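Local coordinates for sporozoite microneme protein essential for cell traversal (Plasmodium berghei, PDB 4U5A), which probably helps malaria sporozoites pass through host cells, by a molecular mechanism that remains unclear, at residues 74-79 with 96-101; 123-128 with 134-139; 138-143 with 152-157. All blocks are in the same frame, centred on the assembly; numbering follows the deposited sequence.

Contact 1 of 3, residues 74-79 with 96-101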
loop_
_atom_site.group_PDB
_atom_site.type_symbol
_atom_site.label_atom_id
_atom_site.label_comp_id
_atom_site.label_asym_id
_atom_site.label_seq_id
_atom_site.Cartn_x
_atom_site.Cartn_y
_atom_site.Cartn_z
ATOM N N SER A 74 -2.947 -17.194 -6.447
ATOM C CA SER A 74 -2.401 -18.214 -7.331
ATOM C C SER A 74 -1.597 -19.231 -6.536
ATOM O O SER A 74 -1.620 -20.423 -6.841
ATOM C CB SER A 74 -1.526 -17.584 -8.419
ATOM O OG SER A 74 -2.305 -17.111 -9.506
ATOM N N PHE A 75 -0.900 -18.763 -5.506
ATOM C CA PHE A 75 -0.102 -19.660 -4.679
ATOM C C PHE A 75 -0.967 -20.651 -3.914
ATOM O O PHE A 75 -0.677 -21.848 -3.887
ATOM C CB PHE A 75 0.751 -18.871 -3.690
ATOM C CG PHE A 75 1.486 -19.740 -2.712
ATOM C CD1 PHE A 75 2.684 -20.342 -3.064
ATOM C CD2 PHE A 75 0.966 -19.974 -1.446
ATOM C CE1 PHE A 75 3.360 -21.150 -2.167
ATOM C CE2 PHE A 75 1.633 -20.782 -0.546
ATOM C CZ PHE A 75 2.834 -21.372 -0.906
ATOM N N ILE A 76 -2.021 -20.142 -3.286
ATOM C CA ILE A 76 -2.935 -20.964 -2.503
ATOM C C ILE A 76 -3.620 -22.029 -3.366
ATOM O O ILE A 76 -3.763 -23.176 -2.941
ATOM C CB ILE A 76 -3.980 -20.091 -1.788
ATOM C CG1 ILE A 76 -3.287 -19.227 -0.731
ATOM C CG2 ILE A 76 -5.055 -20.949 -1.142
ATOM C CD1 ILE A 76 -4.233 -18.461 0.154
ATOM N N GLU A 77 -4.040 -21.660 -4.572
ATOM C CA GLU A 77 -4.705 -22.610 -5.458
ATOM C C GLU A 77 -3.777 -23.767 -5.816
ATOM O O GLU A 77 -4.181 -24.932 -5.789
ATOM C CB GLU A 77 -5.178 -21.919 -6.735
ATOM C CG GLU A 77 -6.226 -20.853 -6.516
ATOM C CD GLU A 77 -7.558 -21.429 -6.088
ATOM O OE1 GLU A 77 -7.920 -22.519 -6.582
ATOM O OE2 GLU A 77 -8.250 -20.784 -5.271
ATOM N N ASN A 78 -2.536 -23.437 -6.159
ATOM C CA ASN A 78 -1.555 -24.433 -6.568
ATOM C C ASN A 78 -1.015 -25.230 -5.385
ATOM O O ASN A 78 -0.289 -26.210 -5.567
ATOM C CB ASN A 78 -0.409 -23.765 -7.323
ATOM C CG ASN A 78 -0.829 -23.258 -8.697
ATOM O OD1 ASN A 78 -1.857 -23.666 -9.240
ATOM N ND2 ASN A 78 -0.035 -22.350 -9.257
ATOM N N ASN A 79 -1.383 -24.817 -4.176
ATOM C CA ASN A 79 -0.891 -25.454 -2.959
ATOM C C ASN A 79 -1.961 -26.361 -2.350
ATOM O O ASN A 79 -1.704 -27.101 -1.400
ATOM C CB ASN A 79 -0.452 -24.378 -1.953
ATOM C CG ASN A 79 0.286 -24.950 -0.755
ATOM O OD1 ASN A 79 -0.275 -25.065 0.333
ATOM N ND2 ASN A 79 1.554 -25.295 -0.947
ATOM N N GLU A 96 -0.874 -21.677 8.844
ATOM C CA GLU A 96 -0.265 -20.682 9.721
ATOM C C GLU A 96 0.792 -19.827 9.006
ATOM O O GLU A 96 0.799 -18.599 9.130
ATOM C CB GLU A 96 0.358 -21.395 10.925
ATOM C CG GLU A 96 1.237 -20.542 11.813
ATOM C CD GLU A 96 2.000 -21.373 12.827
ATOM O OE1 GLU A 96 1.793 -22.605 12.867
ATOM O OE2 GLU A 96 2.817 -20.799 13.576
ATOM N N LYS A 97 1.656 -20.479 8.234
ATOM C CA LYS A 97 2.712 -19.795 7.488
ATOM C C LYS A 97 2.151 -18.806 6.464
ATOM O O LYS A 97 2.641 -17.677 6.330
ATOM C CB LYS A 97 3.608 -20.819 6.786
ATOM C CG LYS A 97 4.468 -21.641 7.734
ATOM C CD LYS A 97 5.324 -22.635 6.974
ATOM C CE LYS A 97 6.215 -23.434 7.912
ATOM N NZ LYS A 97 7.030 -24.445 7.181
ATOM N N ILE A 98 1.123 -19.239 5.742
ATOM C CA ILE A 98 0.471 -18.388 4.758
ATOM C C ILE A 98 -0.147 -17.171 5.446
ATOM O O ILE A 98 0.015 -16.031 4.982
ATOM C CB ILE A 98 -0.605 -19.165 3.971
ATOM C CG1 ILE A 98 0.050 -20.281 3.154
ATOM C CG2 ILE A 98 -1.370 -18.240 3.049
ATOM C CD1 ILE A 98 -0.937 -21.233 2.512
ATOM N N LYS A 99 -0.829 -17.414 6.564
ATOM C CA LYS A 99 -1.386 -16.320 7.356
ATOM C C LYS A 99 -0.293 -15.328 7.759
ATOM O O LYS A 99 -0.490 -14.110 7.681
ATOM C CB LYS A 99 -2.097 -16.861 8.585
ATOM N N ASN A 100 0.863 -15.851 8.168
ATOM C CA ASN A 100 1.979 -15.000 8.571
ATOM C C ASN A 100 2.497 -14.137 7.424
ATOM O O ASN A 100 2.758 -12.945 7.604
ATOM C CB ASN A 100 3.133 -15.842 9.123
ATOM C CG ASN A 100 2.827 -16.446 10.480
ATOM O OD1 ASN A 100 1.915 -16.007 11.184
ATOM N ND2 ASN A 100 3.603 -17.457 10.862
ATOM N N VAL A 101 2.627 -14.739 6.244
ATOM C CA VAL A 101 3.079 -14.012 5.060
ATOM C C VAL A 101 2.105 -12.882 4.726
ATOM O O VAL A 101 2.515 -11.738 4.470
ATOM C CB VAL A 101 3.239 -14.957 3.848
ATOM C CG1 VAL A 101 3.464 -14.170 2.575
ATOM C CG2 VAL A 101 4.391 -15.921 4.080
#
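Ile98 meets Phe75 and Ile76 with the two arms of its forked side chain. The longer arm goes to the aromatic ring: its CD1 lies 4.0 Å from Phe75 CE2, close to the plane of the ring, so the phenyl group presents an edge and not a face. Ile98 CG1 backs this methyl at 4.1 Å from the same Phe75 CE2. The shorter arm serves the other neighbour, Ile98 CG2 lying 4.1 Å from Ile76 CD1. In Phe75 a chi1 of 174° sets CG opposite the backbone N, and in Ile98 a chi1 of -64° sets CG1 opposite the carbonyl carbon; together these choices bring ring edge and CD1 together. One turn beyond Phe75, Asn79 adds a looser touch, its OD1 4.5 Å from Ile98 CD1, while its ND2 makes a weak hydrogen bond to Tyr90 OH. The interface is small and apolar at its centre. Ile76 and Ile98 also mark the backbone register, with CA atoms 8.4 Å apart, and the short helical segments run antiparallel at 173°. With axes 12.4 Å apart, they meet through the ends of long side chains. Further helices pack on the same residues, Ile76 touching Phe14 and Leu17 of helix 10-39 and Phe75 touching Leu196 of helix 167-197, so this pairing of helices 59-84 and 88-126 belongs to the core of a four-helix bundle.

Contact 2 of 3, residues 123-128 with 134-139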
loop_
_atom_site.group_PDB
_atom_site.type_symbol
_atom_site.label_atom_id
_atom_site.label_comp_id
_atom_site.label_asym_id
_atom_site.label_seq_id
_atom_site.Cartn_x
_atom_site.Cartn_y
_atom_site.Cartn_z
ATOM N N ILE A 123 2.937 17.418 0.002
ATOM C CA ILE A 123 2.598 17.866 -1.346
ATOM C C ILE A 123 1.519 18.949 -1.325
ATOM O O ILE A 123 1.653 19.980 -1.991
ATOM C CB ILE A 123 2.123 16.692 -2.234
ATOM C CG1 ILE A 123 3.289 15.744 -2.543
ATOM C CG2 ILE A 123 1.518 17.205 -3.532
ATOM C CD1 ILE A 123 2.868 14.450 -3.219
ATOM N N ILE A 124 0.449 18.713 -0.566
ATOM C CA ILE A 124 -0.632 19.692 -0.455
ATOM C C ILE A 124 -0.106 21.023 0.072
ATOM O O ILE A 124 -0.462 22.077 -0.446
ATOM C CB ILE A 124 -1.783 19.190 0.448
ATOM C CG1 ILE A 124 -2.656 18.187 -0.314
ATOM C CG2 ILE A 124 -2.663 20.341 0.886
ATOM C CD1 ILE A 124 -3.817 17.620 0.495
ATOM N N LEU A 125 0.757 20.975 1.082
ATOM C CA LEU A 125 1.326 22.204 1.622
ATOM C C LEU A 125 2.214 22.935 0.613
ATOM O O LEU A 125 2.026 24.130 0.371
ATOM C CB LEU A 125 2.126 21.915 2.894
ATOM C CG LEU A 125 1.305 21.634 4.153
ATOM C CD1 LEU A 125 2.193 21.554 5.385
ATOM C CD2 LEU A 125 0.251 22.710 4.324
ATOM N N LYS A 126 3.180 22.228 0.029
ATOM C CA LYS A 126 4.173 22.882 -0.824
ATOM C C LYS A 126 3.568 23.523 -2.076
ATOM O O LYS A 126 4.064 24.547 -2.549
ATOM C CB LYS A 126 5.276 21.896 -1.223
ATOM C CG LYS A 126 6.421 22.543 -2.002
ATOM C CD LYS A 126 7.591 21.588 -2.185
ATOM C CE LYS A 126 8.795 22.279 -2.816
ATOM N NZ LYS A 126 8.552 22.710 -4.219
ATOM N N TYR A 127 2.503 22.934 -2.614
ATOM C CA TYR A 127 1.906 23.456 -3.845
ATOM C C TYR A 127 0.438 23.819 -3.683
ATOM O O TYR A 127 0.093 25.001 -3.674
ATOM C CB TYR A 127 2.075 22.455 -4.991
ATOM C CG TYR A 127 3.522 22.256 -5.364
ATOM C CD1 TYR A 127 4.206 23.219 -6.089
ATOM C CD2 TYR A 127 4.206 21.112 -4.982
ATOM C CE1 TYR A 127 5.533 23.052 -6.424
ATOM C CE2 TYR A 127 5.535 20.934 -5.316
ATOM C CZ TYR A 127 6.192 21.908 -6.037
ATOM O OH TYR A 127 7.515 21.747 -6.375
ATOM N N GLY A 128 -0.419 22.805 -3.591
ATOM C CA GLY A 128 -1.854 23.014 -3.497
ATOM C C GLY A 128 -2.260 24.042 -2.459
ATOM O O GLY A 128 -1.530 24.304 -1.506
ATOM N N LYS A 134 -6.163 22.750 2.613
ATOM C CA LYS A 134 -4.901 23.157 3.214
ATOM C C LYS A 134 -5.138 23.444 4.700
ATOM O O LYS A 134 -4.387 24.178 5.342
ATOM C CB LYS A 134 -4.321 24.376 2.487
ATOM C CG LYS A 134 -2.855 24.666 2.786
ATOM C CD LYS A 134 -2.298 25.718 1.844
ATOM C CE LYS A 134 -0.858 26.057 2.188
ATOM N NZ LYS A 134 -0.238 26.980 1.197
ATOM N N GLY A 135 -6.203 22.852 5.237
ATOM C CA GLY A 135 -6.391 22.752 6.673
ATOM C C GLY A 135 -5.612 21.542 7.153
ATOM O O GLY A 135 -5.972 20.886 8.128
ATOM N N VAL A 136 -4.537 21.250 6.429
ATOM C CA VAL A 136 -3.576 20.223 6.781
ATOM C C VAL A 136 -2.590 20.888 7.735
ATOM O O VAL A 136 -1.940 20.233 8.553
ATOM C CB VAL A 136 -2.874 19.655 5.512
ATOM C CG1 VAL A 136 -1.491 19.105 5.822
ATOM C CG2 VAL A 136 -3.740 18.594 4.853
ATOM N N LEU A 137 -2.529 22.214 7.640
ATOM C CA LEU A 137 -1.719 23.030 8.530
ATOM C C LEU A 137 -2.065 22.820 10.004
ATOM O O LEU A 137 -1.187 22.880 10.860
ATOM C CB LEU A 137 -1.882 24.509 8.168
ATOM C CG LEU A 137 -1.229 25.002 6.873
ATOM C CD1 LEU A 137 -1.815 26.340 6.432
ATOM C CD2 LEU A 137 0.273 25.115 7.052
ATOM N N GLU A 138 -3.337 22.564 10.297
ATOM C CA GLU A 138 -3.756 22.323 11.674
ATOM C C GLU A 138 -3.374 20.910 12.108
ATOM O O GLU A 138 -3.022 20.674 13.268
ATOM C CB GLU A 138 -5.262 22.553 11.837
ATOM C CG GLU A 138 -6.150 21.474 11.230
ATOM C CD GLU A 138 -7.619 21.687 11.528
ATOM O OE1 GLU A 138 -7.931 22.344 12.544
ATOM O OE2 GLU A 138 -8.465 21.198 10.746
ATOM N N SER A 139 -3.394 19.986 11.153
ATOM C CA SER A 139 -3.078 18.597 11.431
ATOM C C SER A 139 -1.579 18.475 11.621
ATOM O O SER A 139 -1.104 17.670 12.421
ATOM C CB SER A 139 -3.558 17.692 10.296
ATOM O OG SER A 139 -4.972 17.581 10.292
#
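Leu125 lies obliquely across both Val136 and Leu137, using a different part of its isobutyl group for each. Its CG faces Val136 CG1 at 4.1 Å, while its CD2 reaches Leu137 CD2 at 3.6 Å. A chi1 of -75° in Leu125 holds CG opposite its carbonyl carbon, which carries the branch toward these residues although the CB bond does not aim straight at them. Lys134 follows with an extended chain, its CG 4.0 Å from Leu125 CD2, and the aliphatic part runs on past the end of helix 88-126. There Lys134 CD packs against Gly128 O at 3.7 Å. Lys134 NZ, 3.7 Å from Leu125 O, is too far for a hydrogen bond, but the ammonium group probably feels the negative end of the helix dipole. Ile124, one residue earlier, directs its CB bond at the returning chain, and its CG2 touches Lys134 CA at 4.3 Å. On the far side of the helix end, Lys126 NZ donates to Tyr127 OH over 2.6 Å. Lys126 also forms a cation-pi contact with Phe173. Tyr127 is the first residue to leave helical geometry. The result is a helix-to-helix connection: the chain turns after helix 88-126, lays the lead-in to helix 137-142, and Leu137 in it, against the last turn, and sets the short helix crosswise to the long one.

Contact 3 of 3, residues 138-143 with 152-157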
loop_
_atom_site.group_PDB
_atom_site.type_symbol
_atom_site.label_atom_id
_atom_site.label_comp_id
_atom_site.label_asym_id
_atom_site.label_seq_id
_atom_site.Cartn_x
_atom_site.Cartn_y
_atom_site.Cartn_z
ATOM N N GLU A 138 -3.337 22.564 10.297
ATOM C CA GLU A 138 -3.756 22.323 11.674
ATOM C C GLU A 138 -3.374 20.910 12.108
ATOM O O GLU A 138 -3.022 20.674 13.268
ATOM C CB GLU A 138 -5.262 22.553 11.837
ATOM C CG GLU A 138 -6.150 21.474 11.230
ATOM C CD GLU A 138 -7.619 21.687 11.528
ATOM O OE1 GLU A 138 -7.931 22.344 12.544
ATOM O OE2 GLU A 138 -8.465 21.198 10.746
ATOM N N SER A 139 -3.394 19.986 11.153
ATOM C CA SER A 139 -3.078 18.597 11.431
ATOM C C SER A 139 -1.579 18.475 11.621
ATOM O O SER A 139 -1.104 17.670 12.421
ATOM C CB SER A 139 -3.558 17.692 10.296
ATOM O OG SER A 139 -4.972 17.581 10.292
ATOM N N ILE A 140 -0.835 19.288 10.881
ATOM C CA ILE A 140 0.610 19.320 11.017
ATOM C C ILE A 140 0.957 20.008 12.336
ATOM O O ILE A 140 1.855 19.570 13.054
ATOM C CB ILE A 140 1.278 20.039 9.828
ATOM C CG1 ILE A 140 1.242 19.146 8.585
ATOM C CG2 ILE A 140 2.720 20.395 10.148
ATOM C CD1 ILE A 140 2.029 17.857 8.737
ATOM N N LYS A 141 0.226 21.074 12.654
ATOM C CA LYS A 141 0.432 21.820 13.896
ATOM C C LYS A 141 0.180 20.965 15.134
ATOM O O LYS A 141 0.822 21.156 16.166
ATOM C CB LYS A 141 -0.457 23.053 13.926
ATOM N N ASN A 142 -0.759 20.026 15.030
ATOM C CA ASN A 142 -1.070 19.146 16.155
ATOM C C ASN A 142 -0.275 17.843 16.132
ATOM O O ASN A 142 -0.213 17.136 17.136
ATOM C CB ASN A 142 -2.566 18.821 16.190
ATOM C CG ASN A 142 -3.436 20.064 16.239
ATOM O OD1 ASN A 142 -3.039 21.099 16.776
ATOM N ND2 ASN A 142 -4.639 19.962 15.681
ATOM N N ASN A 143 0.326 17.528 14.989
ATOM C CA ASN A 143 1.104 16.302 14.842
ATOM C C ASN A 143 2.259 16.242 15.837
ATOM O O ASN A 143 3.211 17.020 15.755
ATOM C CB ASN A 143 1.625 16.177 13.406
ATOM C CG ASN A 143 2.253 14.823 13.119
ATOM O OD1 ASN A 143 3.161 14.378 13.823
ATOM N ND2 ASN A 143 1.769 14.160 12.076
ATOM N N SER A 152 8.702 22.754 11.582
ATOM C CA SER A 152 9.203 24.093 11.332
ATOM C C SER A 152 9.339 24.358 9.843
ATOM O O SER A 152 8.844 25.364 9.334
ATOM C CB SER A 152 10.554 24.285 12.027
ATOM O OG SER A 152 11.215 25.447 11.561
ATOM N N GLU A 153 10.003 23.447 9.141
ATOM C CA GLU A 153 10.191 23.609 7.706
ATOM C C GLU A 153 8.872 23.569 6.922
ATOM O O GLU A 153 8.781 24.125 5.832
ATOM C CB GLU A 153 11.155 22.543 7.184
ATOM C CG GLU A 153 12.562 22.725 7.726
ATOM C CD GLU A 153 13.164 24.066 7.343
ATOM O OE1 GLU A 153 12.906 24.539 6.218
ATOM O OE2 GLU A 153 13.858 24.669 8.187
ATOM N N LEU A 154 7.854 22.913 7.468
ATOM C CA LEU A 154 6.589 22.779 6.756
ATOM C C LEU A 154 5.644 23.950 6.990
ATOM O O LEU A 154 4.926 24.354 6.075
ATOM C CB LEU A 154 5.885 21.475 7.140
ATOM C CG LEU A 154 6.547 20.178 6.675
ATOM C CD1 LEU A 154 5.658 18.982 6.979
ATOM C CD2 LEU A 154 6.884 20.242 5.195
ATOM N N LEU A 155 5.645 24.509 8.199
ATOM C CA LEU A 155 4.682 25.563 8.516
ATOM C C LEU A 155 5.026 26.880 7.827
ATOM O O LEU A 155 4.262 27.845 7.898
ATOM C CB LEU A 155 4.593 25.765 10.031
ATOM C CG LEU A 155 3.920 24.637 10.819
ATOM C CD1 LEU A 155 3.901 24.950 12.307
ATOM C CD2 LEU A 155 2.514 24.380 10.302
ATOM N N LYS A 156 6.164 26.910 7.143
ATOM C CA LYS A 156 6.561 28.083 6.377
ATOM C C LYS A 156 5.745 28.188 5.078
ATOM O O LYS A 156 5.752 29.226 4.412
ATOM C CB LYS A 156 8.069 28.049 6.084
ATOM C CG LYS A 156 8.500 27.093 4.976
ATOM C CD LYS A 156 10.023 27.121 4.779
ATOM C CE LYS A 156 10.498 26.076 3.763
ATOM N NZ LYS A 156 10.231 24.680 4.213
ATOM N N TYR A 157 5.049 27.113 4.715
ATOM C CA TYR A 157 4.204 27.130 3.523
ATOM C C TYR A 157 2.832 27.735 3.819
ATOM O O TYR A 157 2.470 27.949 4.976
ATOM C CB TYR A 157 4.035 25.721 2.938
ATOM C CG TYR A 157 5.313 25.101 2.414
ATOM C CD1 TYR A 157 5.932 25.600 1.276
ATOM C CD2 TYR A 157 5.873 23.985 3.025
ATOM C CE1 TYR A 157 7.092 25.038 0.785
ATOM C CE2 TYR A 157 7.034 23.410 2.536
ATOM C CZ TYR A 157 7.636 23.942 1.415
ATOM O OH TYR A 157 8.788 23.387 0.911
#
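Ile140 splits its side chain between Leu154 and Leu155, two consecutive residues near the end of helix 148-155. Its CD1 approaches Leu154 CD1 at 4.2 Å, the two side chains crossing at about a right angle. Its CG2 meets Leu155 CD2 at 4.0 Å, and here the chains run past each other in opposite senses. The division follows from the conformation of the isoleucine. A chi1 of -74° stands CG1 opposite the carbonyl carbon and puts CG2, opposite the backbone N, on the side of Leu155; a chi2 of -63° then turns CD1 to Leu154. The two leucines share one rotamer, with CG opposite the carbonyl carbon and CD1 as the extended branch, but they use it through different methyls: Leu154 touches with CD1 and Leu155 with CD2. They are also placed differently. Leu154 points its CB bond at helix 137-142, whereas Leu155 has its CB bond aimed elsewhere and comes close through CD2, with a chi1 of -70°. Ile140 and Leu154 are buried and Leu155 is exposed, so the apolar patch runs from the interior out to the surface. Within the loop between the helices, Asn143 OD1 accepts from Ile146 N and weakly from Asp145 N. A separate bond from Lys151 NZ to Asn143 O ties helix 148-155 to the end of helix 137-142. Helix 88-126 closes one side of the patch, where Leu125 touches both Ile140 and Leu154, and His122 touches Leu154 as well. What results is a small hydrophobic core between two short, roughly antiparallel helices joined by a short loop, a helical hairpin packed against the last turns of helix 88-126 at one end of the four-helix bundle.

How the contacts relate
Contact 1 closes before the other two open, and contact 3 begins on the segment where contact 2 ends; together they occupy opposite ends of an elongated helical molecule. Contact 1 lies about 41 Å from contact 2 and about 43 Å from contact 3, centre to centre, with nearest atoms about 27 Å apart in each case. Helix 88-126 spans the gap, entering contact 1 near its start and contact 2 at its end. Contacts 2 and 3 are only about 8 Å apart between centres, share Glu138 and Ser139 on helix 137-142, and touch directly, as where Leu137 CD2 lies 4.0 Å from Leu155 CD2. One long helix thus links bundle packing at one end to a compact cluster of short helices at the other.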